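Local coordinates for protein fibrillarin-like rRNA/tRNA 2'-O-methyltransferase (PDB 4DF3) that probably methylates the ribose 2'-hydroxyl of rRNA and tRNA at guide-RNA-selected sites, using S-adenosylmethionine as methyl donor within box C/D ribonucleoprotein particles, at residues A[26-31]-A[53-58]. The protein carries 2 engineered substitutions. Numbering follows the deposited sequence.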
ATOM      1  N   LEU A  26      -7.766 -15.246  13.211  1.00 25.84           N
ATOM      2  CA  LEU A  26      -6.948 -15.282  12.043  1.00 24.57           C
ATOM      3  C   LEU A  26      -6.344 -13.897  11.800  1.00 22.42           C
ATOM      4  O   LEU A  26      -6.920 -12.862  12.191  1.00 21.99           O
ATOM      5  CB  LEU A  26      -7.770 -15.739  10.837  1.00 24.89           C
ATOM      6  CG  LEU A  26      -8.219 -17.212  10.671  1.00 26.07           C
ATOM      7  CD1 LEU A  26      -9.127 -17.300   9.408  1.00 28.52           C
ATOM      8  CD2 LEU A  26      -7.057 -18.162  10.534  1.00 24.94           C
ATOM      9  N   ARG A  27      -5.157 -13.908  11.172  1.00 21.32           N
ATOM     10  CA  ARG A  27      -4.442 -12.668  10.798  1.00 18.11           C
ATOM     11  C   ARG A  27      -3.840 -12.891   9.423  1.00 17.42           C
ATOM     12  O   ARG A  27      -3.840 -14.003   8.928  1.00 17.72           O
ATOM     13  CB  ARG A  27      -3.324 -12.432  11.812  1.00 18.95           C
ATOM     14  CG  ARG A  27      -3.821 -12.289  13.235  1.00 20.47           C
ATOM     15  CD  ARG A  27      -4.495 -10.908  13.372  1.00 25.99           C
ATOM     16  NE  ARG A  27      -4.628 -10.540  14.773  1.00 31.59           N
ATOM     17  CZ  ARG A  27      -5.423 -11.186  15.623  1.00 32.21           C
ATOM     18  NH1 ARG A  27      -6.200 -12.192  15.176  1.00 29.45           N
ATOM     19  NH2 ARG A  27      -5.463 -10.790  16.897  1.00 33.97           N
ATOM     20  N   ILE A  28      -3.387 -11.823   8.765  1.00 15.11           N
ATOM     21  CA  ILE A  28      -2.606 -11.988   7.562  1.00 12.11           C
ATOM     22  C   ILE A  28      -1.233 -11.491   7.832  1.00 10.38           C
ATOM     23  O   ILE A  28      -1.016 -10.744   8.793  1.00 11.46           O
ATOM     24  CB  ILE A  28      -3.195 -11.269   6.340  1.00 10.42           C
ATOM     25  CG1 ILE A  28      -3.533  -9.808   6.691  1.00  8.79           C
ATOM     26  CG2 ILE A  28      -4.416 -12.082   5.846  1.00 13.35           C
ATOM     27  CD1 ILE A  28      -3.944  -8.935   5.427  1.00 15.08           C
ATOM     28  N   ALA A  29      -0.267 -11.936   7.011  1.00 10.39           N
ATOM     29  CA  ALA A  29       1.127 -11.633   7.342  1.00 10.22           C
ATOM     30  C   ALA A  29       1.899 -11.695   5.992  1.00 10.41           C
ATOM     31  O   ALA A  29       1.405 -12.255   5.027  1.00 11.42           O
ATOM     32  CB  ALA A  29       1.704 -12.645   8.304  1.00 10.06           C
ATOM     33  N   THR A  30       3.059 -11.050   5.947  1.00 10.65           N
ATOM     34  CA  THR A  30       3.929 -11.218   4.809  1.00 10.96           C
ATOM     35  C   THR A  30       5.244 -11.945   5.292  1.00 10.79           C
ATOM     36  O   THR A  30       5.541 -11.983   6.449  1.00 12.65           O
ATOM     37  CB  THR A  30       4.271  -9.902   4.169  1.00 10.22           C
ATOM     38  OG1 THR A  30       4.718  -8.967   5.176  1.00 11.10           O
ATOM     39  CG2 THR A  30       3.102  -9.410   3.419  1.00  9.34           C
ATOM     40  N   LYS A  31       5.988 -12.532   4.359  1.00 12.17           N
ATOM     41  CA  LYS A  31       7.235 -13.178   4.721  1.00 13.23           C
ATOM     42  C   LYS A  31       8.307 -12.116   4.833  1.00 13.98           C
ATOM     43  O   LYS A  31       8.527 -11.324   3.891  1.00 13.80           O
ATOM     44  CB  LYS A  31       7.635 -14.187   3.643  1.00 14.36           C
ATOM     45  CG  LYS A  31       8.826 -15.053   4.062  1.00 18.98           C
ATOM     46  CD  LYS A  31       9.132 -16.099   2.951  1.00 22.25           C
ATOM     47  CE  LYS A  31       8.096 -17.240   3.070  1.00 25.66           C
ATOM     48  NZ  LYS A  31       8.362 -18.373   2.091  1.00 27.65           N
ATOM     49  N   ARG A  53       5.777 -11.470   9.206  1.00 15.54           N
ATOM     50  CA  ARG A  53       5.523 -10.239   9.892  1.00 13.85           C
ATOM     51  C   ARG A  53       3.992 -10.050   9.811  1.00 13.13           C
ATOM     52  O   ARG A  53       3.453  -9.958   8.712  1.00 12.09           O
ATOM     53  CB  ARG A  53       6.173  -9.056   9.154  1.00 13.25           C
ATOM     54  CG  ARG A  53       7.726  -9.020   9.069  1.00 18.89           C
ATOM     55  CD  ARG A  53       8.179  -7.846   8.163  1.00 18.18           C
ATOM     56  NE  ARG A  53       7.690  -6.621   8.637  1.00 23.22           N
ATOM     57  CZ  ARG A  53       7.055  -5.702   7.922  1.00 13.62           C
ATOM     58  NH1 ARG A  53       6.867  -5.808   6.598  1.00 12.19           N
ATOM     59  NH2 ARG A  53       6.718  -4.618   8.547  1.00 19.08           N
ATOM     60  N   GLU A  54       3.323  -9.953  10.956  1.00 14.23           N
ATOM     61  CA  GLU A  54       1.906  -9.638  10.932  1.00 14.52           C
ATOM     62  C   GLU A  54       1.629  -8.319  10.151  1.00 14.54           C
ATOM     63  O   GLU A  54       2.305  -7.339  10.349  1.00 14.29           O
ATOM     64  CB  GLU A  54       1.339  -9.546  12.355  1.00 16.66           C
ATOM     65  CG  GLU A  54      -0.129  -9.287  12.378  1.00 19.41           C
ATOM     66  CD  GLU A  54      -0.630  -9.151  13.848  1.00 25.89           C
ATOM     67  OE1 GLU A  54      -0.213  -8.244  14.546  1.00 29.80           O
ATOM     68  OE2 GLU A  54      -1.357 -10.022  14.329  1.00 31.24           O
ATOM     69  N   TRP A  55       0.643  -8.359   9.260  1.00 12.94           N
ATOM     70  CA  TRP A  55       0.244  -7.227   8.516  1.00 11.96           C
ATOM     71  C   TRP A  55      -1.079  -6.725   9.145  1.00 12.92           C
ATOM     72  O   TRP A  55      -2.169  -7.169   8.779  1.00 13.21           O
ATOM     73  CB  TRP A  55       0.064  -7.584   7.053  1.00 10.25           C
ATOM     74  CG  TRP A  55      -0.053  -6.373   6.114  1.00  9.50           C
ATOM     75  CD1 TRP A  55       0.035  -5.066   6.453  1.00 11.14           C
ATOM     76  CD2 TRP A  55      -0.181  -6.421   4.696  1.00  9.77           C
ATOM     77  NE1 TRP A  55      -0.079  -4.269   5.310  1.00  7.70           N
ATOM     78  CE2 TRP A  55      -0.224  -5.085   4.229  1.00  9.82           C
ATOM     79  CE3 TRP A  55      -0.261  -7.484   3.768  1.00  9.70           C
ATOM     80  CZ2 TRP A  55      -0.342  -4.757   2.893  1.00 10.98           C
ATOM     81  CZ3 TRP A  55      -0.412  -7.166   2.403  1.00 12.28           C
ATOM     82  CH2 TRP A  55      -0.471  -5.797   1.980  1.00 13.27           C
ATOM     83  N   ASN A  56      -0.956  -5.752  10.035  1.00 12.86           N
ATOM     84  CA  ASN A  56      -2.121  -5.392  10.882  1.00 14.29           C
ATOM     85  C   ASN A  56      -2.999  -4.400  10.108  1.00 14.19           C
ATOM     86  O   ASN A  56      -2.547  -3.306   9.803  1.00 15.97           O
ATOM     87  CB  ASN A  56      -1.555  -4.653  12.104  1.00 16.86           C
ATOM     88  CG  ASN A  56      -2.642  -4.237  13.103  1.00 21.45           C
ATOM     89  OD1 ASN A  56      -3.857  -4.457  12.884  1.00 19.82           O
ATOM     90  ND2 ASN A  56      -2.202  -3.684  14.241  1.00 28.30           N
ATOM     91  N   ALA A  57      -4.224  -4.789   9.735  1.00 13.63           N
ATOM     92  CA  ALA A  57      -5.058  -3.969   8.940  1.00 13.18           C
ATOM     93  C   ALA A  57      -5.499  -2.694   9.673  1.00 12.72           C
ATOM     94  O   ALA A  57      -5.984  -1.744   9.045  1.00 11.78           O
ATOM     95  CB  ALA A  57      -6.297  -4.796   8.497  1.00 11.42           C
ATOM     96  N   TYR A  58      -5.358  -2.666  11.012  1.00 13.90           N
ATOM     97  CA  TYR A  58      -5.661  -1.447  11.747  1.00 13.49           C
ATOM     98  C   TYR A  58      -4.555  -0.448  11.668  1.00 13.79           C
ATOM     99  O   TYR A  58      -4.780   0.679  12.095  1.00 15.21           O
ATOM    100  CB  TYR A  58      -5.951  -1.694  13.269  1.00 10.55           C
ATOM    101  CG  TYR A  58      -7.292  -2.394  13.465  1.00 11.70           C
ATOM    102  CD1 TYR A  58      -8.480  -1.652  13.469  1.00 12.85           C
ATOM    103  CD2 TYR A  58      -7.368  -3.791  13.642  1.00 12.82           C
ATOM    104  CE1 TYR A  58      -9.773  -2.226  13.675  1.00 16.63           C
ATOM    105  CE2 TYR A  58      -8.665  -4.418  13.810  1.00 17.68           C
ATOM    106  CZ  TYR A  58      -9.868  -3.615  13.856  1.00 16.50           C
ATOM    107  OH  TYR A  58     -11.142  -4.197  14.013  1.00 13.28           O
TER
HETATM  108  O   HOH W   1      -3.569  -9.210  10.254  1.00 15.81           O
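Thr30 and Arg53 face each other as an antiparallel hydrogen-bonded pair, joined by two backbone bonds: Arg53 N gives to Thr30 O at 2.8 Å, and Thr30 N returns one to Arg53 O at 3.0 Å. Next along comes the non-hydrogen-bonded pair of Ala29 with Glu54, and then Trp55 N reaches Ile28 O at 2.9 Å, almost straight at 171°. Next to it a water joins the two backbones, accepting from Ile28 N and donating to Trp55 O.

The two strands are neighbours in the five-stranded antiparallel sheet of the N-terminal part of fibrillarin, and the face bearing Thr30 and Arg53, with the Trp55 indole beside it, turns toward the Rossmann-like methyltransferase domain.

The methyl CG2 of Thr30 rests 3.9 Å from CE3 of the Trp55 indole, while Ile28 CG1 packs near Trp55 CB. Glu54 runs out fully extended, CG anti to the backbone N (chi1 -177°), which carries OE2 to within 3.3 Å of Arg27 NE in a salt bridge with the two planes turned nearly parallel, 8° apart; the stronger partner of OE2 is Arg43, which forms a salt bridge with it through NH2. An alanine in place of Arg27 lacks the guanidinium and the CG and CD that lie against OE2, and would probably leave the carboxylate with one cationic partner fewer and freer to turn.

Helix 90-99 supplies the second shell: Asp97 OD2 is hydrogen-bonded to Thr30 OG1 and forms a salt bridge with Arg53 NH1, Ser93 OG is hydrogen-bonded to Arg53 NH2, and His94 stacks on the Trp55 ring. The Trp55 side chain is about 5 Å from that of Thr91, an S-adenosylmethionine-binding residue, and about 8 Å from bound S-adenosylmethionine.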